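PDB 3BS0: TodX from Pseudomonas putida, which transports toluene across the outer membrane as a first step in its biodegradation, and belongs to the FadL family of beta-barrel channels. Local coordinates for residues 19-23 with 234-238; 292-298 with 337-343; 389-395 with 426-432. All coordinates share one frame; numbering follows the deposited sequence.

Interaction 1 (19-23 with 234-238); sequences TSSSY and VLGAM
V234 meets the carbonyl of S22 from the strand side: its CG1 methyl lies 3.2 Å from S22 O. A chi1 of 48° sets that methyl between the backbone N and the carbonyl carbon of V234, while the other branch, CG2, packs on S22 CB at 4.0 Å. L235 turns its side chain away from the loop, against L229 and L285, and takes part mainly through its backbone, beside S22 OG.

At G236 the loop comes nearest, the CA atoms of S22 and G236 being 4.5 Å apart. The CA-H of G236 is directed at S21 O (CA to O 3.2 Å, angle at H 159°), and a side chain on G236 would run into that same carbonyl and S22 CB. S22 OG stands 3.1 Å from G236 N, but the angle is too poor for a hydrogen bond. The S22 hydroxyl bonds weakly to S21 OG instead; the strongest partner of S21 OG is the D298 carboxylate on strand 293-302.

Strand 233-240 belongs to the barrel wall and residues 19-23 to the N-terminal region that, as in other FadL-family proteins, forms a plug or hatch inside the barrel. V234, G236 and M238 therefore line the wall's inner surface, alternating with L235 and A237 on the other side. The backbone groups of V234, G236 and M238 are engaged by A286, G284 and T282 of strand 280-288.

A237 is directed away from the loop like L235, and its backbone N is near S21 O without bonding to it. M238 then reaches toward the loop: bent at its second and third torsions, the chain brings CE within 3.6 Å of S21 CA and alongside S21 CB. The M238 side chain also touches N33 and T282.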
# COMPACT_ATOMS: atom_id res chain seq x y z
N THR A 19 -8.42 6.82 -11.05
CA THR A 19 -9.85 7.03 -11.20
C THR A 19 -10.54 5.67 -11.36
O THR A 19 -9.95 4.75 -11.90
CB THR A 19 -10.13 7.91 -12.42
OG1 THR A 19 -11.54 8.13 -12.52
CG2 THR A 19 -9.63 7.27 -13.70
N SER A 20 -11.78 5.54 -10.88
CA SER A 20 -12.47 4.25 -10.98
C SER A 20 -13.95 4.24 -10.57
O SER A 20 -14.58 3.19 -10.60
CB SER A 20 -11.77 3.22 -10.10
OG SER A 20 -12.24 3.28 -8.75
N SER A 21 -14.50 5.38 -10.20
CA SER A 21 -15.89 5.41 -9.74
C SER A 21 -16.97 4.90 -10.70
O SER A 21 -18.00 4.40 -10.25
CB SER A 21 -16.26 6.84 -9.31
OG SER A 21 -16.15 7.73 -10.40
N SER A 22 -16.75 5.00 -12.01
CA SER A 22 -17.82 4.55 -12.89
C SER A 22 -17.53 4.23 -14.34
O SER A 22 -18.27 4.66 -15.23
CB SER A 22 -18.94 5.58 -12.82
OG SER A 22 -18.38 6.89 -12.83
N TYR A 23 -16.47 3.46 -14.60
CA TYR A 23 -16.15 3.04 -15.96
C TYR A 23 -15.41 1.71 -15.91
O TYR A 23 -14.70 1.44 -14.94
CB TYR A 23 -15.34 4.13 -16.67
CG TYR A 23 -13.90 4.30 -16.23
CD1 TYR A 23 -12.88 3.61 -16.88
CD2 TYR A 23 -13.56 5.18 -15.20
CE1 TYR A 23 -11.54 3.81 -16.53
CE2 TYR A 23 -12.23 5.39 -14.84
CZ TYR A 23 -11.22 4.70 -15.51
OH TYR A 23 -9.90 4.86 -15.16
N VAL A 234 -21.49 8.96 -17.26
CA VAL A 234 -21.99 8.11 -16.21
C VAL A 234 -21.34 8.56 -14.91
O VAL A 234 -20.22 9.10 -14.91
CB VAL A 234 -21.70 6.61 -16.52
CG1 VAL A 234 -20.25 6.44 -16.93
CG2 VAL A 234 -22.04 5.75 -15.32
N LEU A 235 -22.06 8.38 -13.80
CA LEU A 235 -21.57 8.79 -12.49
C LEU A 235 -21.42 7.57 -11.60
O LEU A 235 -22.12 6.58 -11.78
CB LEU A 235 -22.56 9.77 -11.85
CG LEU A 235 -23.06 10.96 -12.68
CD1 LEU A 235 -24.26 11.58 -11.98
CD2 LEU A 235 -21.94 11.97 -12.87
N GLY A 236 -20.50 7.65 -10.64
CA GLY A 236 -20.28 6.53 -9.75
C GLY A 236 -19.95 6.88 -8.31
O GLY A 236 -19.57 8.01 -7.99
N ALA A 237 -20.08 5.89 -7.44
CA ALA A 237 -19.81 6.05 -6.02
C ALA A 237 -19.71 4.68 -5.35
O ALA A 237 -20.37 3.72 -5.75
CB ALA A 237 -20.90 6.88 -5.38
N MET A 238 -18.87 4.60 -4.32
CA MET A 238 -18.68 3.36 -3.57
C MET A 238 -18.21 3.63 -2.14
O MET A 238 -17.45 4.57 -1.89
CB MET A 238 -17.63 2.49 -4.26
CG MET A 238 -16.25 3.10 -4.24
SD MET A 238 -15.65 3.63 -5.85
CE MET A 238 -16.83 4.78 -6.34

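Interaction 2 (292-298 with 337-343); sequences RWVVAAD and SIGTAYK
W293 reaches across to the neighbouring strand and touches both T340 and Y342. With CG anti to the backbone N (chi1 -168°), its indole presents an edge to T340, NE1 lying 3.4 Å from the CG2 methyl and near the plane of the ring. Its CD1 comes within 3.8 Å of Y342 CD1; the two side chains cross at about a right angle, with ring planes 76° apart, and W293 CB lies at the edge of the tyrosine ring. V295 CG2 packs over one indole face toward its rim, 3.8 Å above the plane, and also touches T340 OG1 at 3.5 Å. Replacing the tryptophan by alanine would probably leave Y342 CD1 and the T340 methyl without their aromatic partner and open a gap beside V295 CG2.

At the strand ends R292 and K343 meet through their aliphatic parts, R292 CG passing K343 CB at 3.6 Å. Further along, V295 CG1 and I338 CG1 touch more loosely, at 4.3 Å.

Behind these side chains the backbones hold the register: V294 with A341, A296 with G339 and D298 with S337 each exchange two N-H to O bonds. The other surface carries mostly small residues and packs on the N-terminal region: A296 lies against T19, D298 is held by S21, and S337 OG is bonded to G17 O. The F289 ring meets that of W293, the planes inclined by about 30°.

Such a regular antiparallel pair, with mostly larger side chains outward and mostly small or polar ones inward, is typical of the transmembrane barrel wall in the FadL family.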
# COMPACT_ATOMS: atom_id res chain seq x y z
N ARG A 292 -13.96 8.09 -29.25
CA ARG A 292 -12.71 7.35 -29.15
C ARG A 292 -11.91 7.95 -28.00
O ARG A 292 -10.85 7.45 -27.63
CB ARG A 292 -11.91 7.44 -30.45
CG ARG A 292 -12.51 6.58 -31.54
CD ARG A 292 -11.72 6.58 -32.82
NE ARG A 292 -12.33 5.69 -33.81
CZ ARG A 292 -13.56 5.84 -34.30
NH1 ARG A 292 -14.31 6.87 -33.90
NH2 ARG A 292 -14.04 4.97 -35.18
N TRP A 293 -12.45 9.02 -27.43
CA TRP A 293 -11.83 9.72 -26.32
C TRP A 293 -12.78 9.80 -25.13
O TRP A 293 -13.94 10.22 -25.28
CB TRP A 293 -11.44 11.13 -26.78
CG TRP A 293 -10.55 11.83 -25.83
CD1 TRP A 293 -9.44 11.32 -25.23
CD2 TRP A 293 -10.65 13.19 -25.40
NE1 TRP A 293 -8.84 12.28 -24.44
CE2 TRP A 293 -9.56 13.44 -24.53
CE3 TRP A 293 -11.55 14.23 -25.66
CZ2 TRP A 293 -9.35 14.68 -23.92
CZ3 TRP A 293 -11.34 15.47 -25.06
CH2 TRP A 293 -10.25 15.68 -24.20
N VAL A 294 -12.31 9.39 -23.96
CA VAL A 294 -13.13 9.42 -22.75
C VAL A 294 -12.33 10.08 -21.63
O VAL A 294 -11.11 9.91 -21.56
CB VAL A 294 -13.53 7.99 -22.26
CG1 VAL A 294 -14.54 8.10 -21.13
CG2 VAL A 294 -14.08 7.17 -23.42
N VAL A 295 -13.02 10.82 -20.77
CA VAL A 295 -12.36 11.49 -19.65
C VAL A 295 -13.06 11.19 -18.33
O VAL A 295 -14.28 11.17 -18.25
CB VAL A 295 -12.30 13.01 -19.88
CG1 VAL A 295 -11.64 13.71 -18.69
CG2 VAL A 295 -11.52 13.30 -21.15
N ALA A 296 -12.26 10.95 -17.29
CA ALA A 296 -12.80 10.64 -15.97
C ALA A 296 -12.21 11.52 -14.87
O ALA A 296 -11.02 11.86 -14.89
CB ALA A 296 -12.56 9.16 -15.65
N ALA A 297 -13.06 11.86 -13.89
CA ALA A 297 -12.70 12.68 -12.73
C ALA A 297 -13.28 12.01 -11.48
O ALA A 297 -14.45 11.61 -11.47
CB ALA A 297 -13.26 14.08 -12.87
N ASP A 298 -12.47 11.91 -10.43
CA ASP A 298 -12.90 11.26 -9.21
C ASP A 298 -12.42 12.03 -7.98
O ASP A 298 -11.39 12.70 -8.01
CB ASP A 298 -12.31 9.84 -9.18
CG ASP A 298 -13.28 8.81 -8.62
OD1 ASP A 298 -12.82 7.74 -8.16
OD2 ASP A 298 -14.51 9.06 -8.65
N SER A 337 -8.72 12.97 -8.60
CA SER A 337 -8.14 12.33 -9.77
C SER A 337 -8.87 12.58 -11.09
O SER A 337 -10.09 12.70 -11.14
CB SER A 337 -8.06 10.83 -9.51
OG SER A 337 -7.74 10.11 -10.69
N ILE A 338 -8.10 12.65 -12.17
CA ILE A 338 -8.64 12.85 -13.51
C ILE A 338 -7.89 11.91 -14.47
O ILE A 338 -6.67 11.73 -14.36
CB ILE A 338 -8.47 14.31 -14.00
CG1 ILE A 338 -8.96 14.41 -15.45
CG2 ILE A 338 -7.01 14.75 -13.88
CD1 ILE A 338 -8.72 15.75 -16.11
N GLY A 339 -8.63 11.32 -15.41
CA GLY A 339 -8.01 10.40 -16.35
C GLY A 339 -8.51 10.44 -17.78
O GLY A 339 -9.69 10.68 -18.05
N THR A 340 -7.60 10.17 -18.71
CA THR A 340 -7.92 10.18 -20.12
C THR A 340 -7.60 8.87 -20.85
O THR A 340 -6.58 8.22 -20.57
CB THR A 340 -7.20 11.35 -20.83
OG1 THR A 340 -8.11 12.44 -20.99
CG2 THR A 340 -6.66 10.93 -22.21
N ALA A 341 -8.50 8.50 -21.76
CA ALA A 341 -8.38 7.30 -22.58
C ALA A 341 -8.67 7.72 -24.02
O ALA A 341 -9.60 8.49 -24.28
CB ALA A 341 -9.39 6.26 -22.12
N TYR A 342 -7.89 7.20 -24.97
CA TYR A 342 -8.05 7.57 -26.37
C TYR A 342 -7.92 6.39 -27.34
O TYR A 342 -6.89 5.73 -27.38
CB TYR A 342 -7.00 8.64 -26.73
CG TYR A 342 -7.08 9.20 -28.13
CD1 TYR A 342 -8.16 9.98 -28.53
CD2 TYR A 342 -6.05 8.99 -29.04
CE1 TYR A 342 -8.23 10.53 -29.81
CE2 TYR A 342 -6.10 9.53 -30.33
CZ TYR A 342 -7.19 10.31 -30.70
OH TYR A 342 -7.25 10.87 -31.97
N LYS A 343 -8.96 6.13 -28.13
CA LYS A 343 -8.91 5.05 -29.12
C LYS A 343 -8.16 5.58 -30.34
O LYS A 343 -8.74 6.21 -31.22
CB LYS A 343 -10.31 4.60 -29.53
CG LYS A 343 -11.06 3.83 -28.45
CD LYS A 343 -12.30 3.15 -29.02
CE LYS A 343 -13.10 2.45 -27.93
NZ LYS A 343 -13.46 3.42 -26.86

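Interaction 3 (389-395 with 426-432); sequences DSRINLA and VVSYSKN
S390 and Y429 face each other diagonally across the hairpin and join through their hydroxyls, OG to OH 2.8 Å. The tyrosine side chain, with CG anti to the backbone N (chi1 171°), runs along its neighbour strand far enough for the phenol oxygen to reach the serine, whose OG approaches the rim of the ring near its plane. Nearer the base of the ring, at its edge, I392 CG1 rests against Y429 CD1 at 4.2 Å. The ring is thus held at its end by a polar bond and along its side by an aliphatic chain. K431 makes a cation-pi contact with F46.

The other surface carries R391, N393, S428 and S430 together with A395 and V426. N393 and S428 stand side by side, ND2 and OG 4.0 Å apart and not bonded; N393 OD1 is weakly bonded to R351. R391 CB and S430 CB pack at 4.2 Å, and the rest of the extended arginine leads away, touching Y24 and P41. A395 CB and V426 CB meet at 4.3 Å. The N393, A395, V426 and S428 side chains touch helix 11-15 within the barrel.

At the open end of the hairpin, D389 and N432 cross at about a right angle, D389 OD1 lying 3.6 Å from N432 CB.

Of the backbone pairs, R391 with S430 and N393 with S428 each exchange two bonds; the one from N393 N to S428 O, 3.1 Å, runs nearly along the carbonyl axis, whereas A395 N to V426 O is weak.

Strand 417-433 also pairs with strand 44-60, V427, Y429 and K431 bonding to L50, L48 and F46, so this final antiparallel hairpin closes the beta barrel on its first strand, as is characteristic of outer-membrane barrels.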
# COMPACT_ATOMS: atom_id res chain seq x y z
N ASP A 389 -11.10 -10.37 -27.78
CA ASP A 389 -11.15 -11.14 -26.55
C ASP A 389 -9.84 -11.11 -25.79
O ASP A 389 -9.81 -11.39 -24.60
CB ASP A 389 -11.54 -12.59 -26.87
CG ASP A 389 -12.93 -12.70 -27.47
OD1 ASP A 389 -13.92 -12.39 -26.76
OD2 ASP A 389 -13.05 -13.10 -28.64
N SER A 390 -8.75 -10.74 -26.46
CA SER A 390 -7.43 -10.69 -25.83
C SER A 390 -6.88 -9.27 -25.70
O SER A 390 -6.58 -8.63 -26.70
CB SER A 390 -6.44 -11.53 -26.61
OG SER A 390 -6.72 -12.90 -26.43
N ARG A 391 -6.71 -8.81 -24.46
CA ARG A 391 -6.21 -7.46 -24.20
C ARG A 391 -4.97 -7.41 -23.29
O ARG A 391 -4.83 -8.19 -22.35
CB ARG A 391 -7.30 -6.61 -23.53
CG ARG A 391 -8.68 -6.64 -24.13
CD ARG A 391 -9.61 -5.84 -23.22
NE ARG A 391 -10.98 -5.67 -23.72
CZ ARG A 391 -11.93 -5.02 -23.05
NH1 ARG A 391 -11.67 -4.48 -21.86
NH2 ARG A 391 -13.14 -4.89 -23.56
N ILE A 392 -4.09 -6.45 -23.57
CA ILE A 392 -2.90 -6.23 -22.77
C ILE A 392 -2.99 -4.77 -22.35
O ILE A 392 -3.10 -3.90 -23.21
CB ILE A 392 -1.60 -6.42 -23.56
CG1 ILE A 392 -1.51 -7.85 -24.09
CG2 ILE A 392 -0.39 -6.10 -22.68
CD1 ILE A 392 -0.31 -8.07 -25.01
N ASN A 393 -2.96 -4.52 -21.05
CA ASN A 393 -3.03 -3.17 -20.50
C ASN A 393 -1.71 -2.84 -19.79
O ASN A 393 -1.16 -3.67 -19.08
CB ASN A 393 -4.16 -3.04 -19.47
CG ASN A 393 -5.50 -3.43 -20.02
OD1 ASN A 393 -6.27 -2.60 -20.51
ND2 ASN A 393 -5.81 -4.71 -19.94
N LEU A 394 -1.23 -1.62 -20.00
CA LEU A 394 -0.01 -1.17 -19.35
C LEU A 394 -0.34 0.10 -18.58
O LEU A 394 -1.30 0.80 -18.90
CB LEU A 394 1.09 -0.85 -20.37
CG LEU A 394 1.59 -1.95 -21.31
CD1 LEU A 394 0.63 -2.14 -22.47
CD2 LEU A 394 2.97 -1.58 -21.81
N ALA A 395 0.44 0.38 -17.55
CA ALA A 395 0.25 1.58 -16.75
C ALA A 395 1.58 1.90 -16.09
O ALA A 395 2.36 1.00 -15.80
CB ALA A 395 -0.82 1.35 -15.70
N VAL A 426 2.22 -1.58 -13.80
CA VAL A 426 1.20 -2.62 -13.61
C VAL A 426 1.01 -3.15 -15.01
O VAL A 426 1.03 -2.38 -15.97
CB VAL A 426 -0.18 -2.07 -13.16
CG1 VAL A 426 -1.08 -3.24 -12.75
CG2 VAL A 426 -0.02 -1.09 -12.01
N VAL A 427 0.84 -4.46 -15.14
CA VAL A 427 0.63 -5.03 -16.46
C VAL A 427 -0.29 -6.21 -16.34
O VAL A 427 -0.20 -6.98 -15.39
CB VAL A 427 1.95 -5.50 -17.10
CG1 VAL A 427 1.69 -5.97 -18.54
CG2 VAL A 427 2.96 -4.38 -17.09
N SER A 428 -1.19 -6.36 -17.30
CA SER A 428 -2.08 -7.50 -17.23
C SER A 428 -2.60 -7.95 -18.59
O SER A 428 -2.79 -7.15 -19.51
CB SER A 428 -3.26 -7.22 -16.27
OG SER A 428 -3.96 -6.04 -16.61
N TYR A 429 -2.79 -9.25 -18.69
CA TYR A 429 -3.31 -9.84 -19.90
C TYR A 429 -4.73 -10.16 -19.51
O TYR A 429 -4.98 -10.62 -18.40
CB TYR A 429 -2.55 -11.12 -20.25
CG TYR A 429 -3.19 -11.89 -21.36
CD1 TYR A 429 -3.26 -11.37 -22.65
CD2 TYR A 429 -3.78 -13.13 -21.12
CE1 TYR A 429 -3.90 -12.05 -23.66
CE2 TYR A 429 -4.43 -13.83 -22.13
CZ TYR A 429 -4.49 -13.29 -23.40
OH TYR A 429 -5.16 -13.97 -24.39
N SER A 430 -5.66 -9.92 -20.42
CA SER A 430 -7.06 -10.14 -20.12
C SER A 430 -7.78 -10.95 -21.19
O SER A 430 -8.05 -10.44 -22.27
CB SER A 430 -7.74 -8.78 -19.95
OG SER A 430 -9.08 -8.90 -19.51
N LYS A 431 -8.07 -12.22 -20.91
CA LYS A 431 -8.80 -13.03 -21.88
C LYS A 431 -10.29 -13.08 -21.58
O LYS A 431 -10.70 -13.29 -20.44
CB LYS A 431 -8.25 -14.48 -22.00
CG LYS A 431 -7.45 -15.03 -20.82
CD LYS A 431 -7.16 -16.56 -21.00
CE LYS A 431 -6.14 -17.10 -19.98
NZ LYS A 431 -6.09 -18.59 -19.89
N ASN A 432 -11.09 -12.85 -22.61
CA ASN A 432 -12.54 -12.87 -22.52
C ASN A 432 -12.98 -14.20 -23.10
O ASN A 432 -12.56 -14.59 -24.19
CB ASN A 432 -13.12 -11.73 -23.36
CG ASN A 432 -14.33 -11.10 -22.73
OD1 ASN A 432 -15.42 -11.68 -22.70
ND2 ASN A 432 -14.14 -9.89 -22.19

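How the interactions relate
All three interactions involve the barrel wall and follow one another along the chain, interaction 1 closing before interaction 2 opens and interaction 2 before interaction 3. Interactions 1 and 2 are adjacent, with centres 12 Å apart. Residues 19-23, one half of interaction 1, also touch interaction 2, where T19 N packs 3.4 Å from S337 OG, while strand 280-288 stands between strands 233-240 and 293-302. Interaction 3 is separate, its centre 21 Å from interaction 1 and 18 Å from interaction 2, with nearest atoms about 9 Å away in each case. The N-terminal region, through residues 19-23 and helix 11-15, thus meets widely separated parts of the barrel's inner wall.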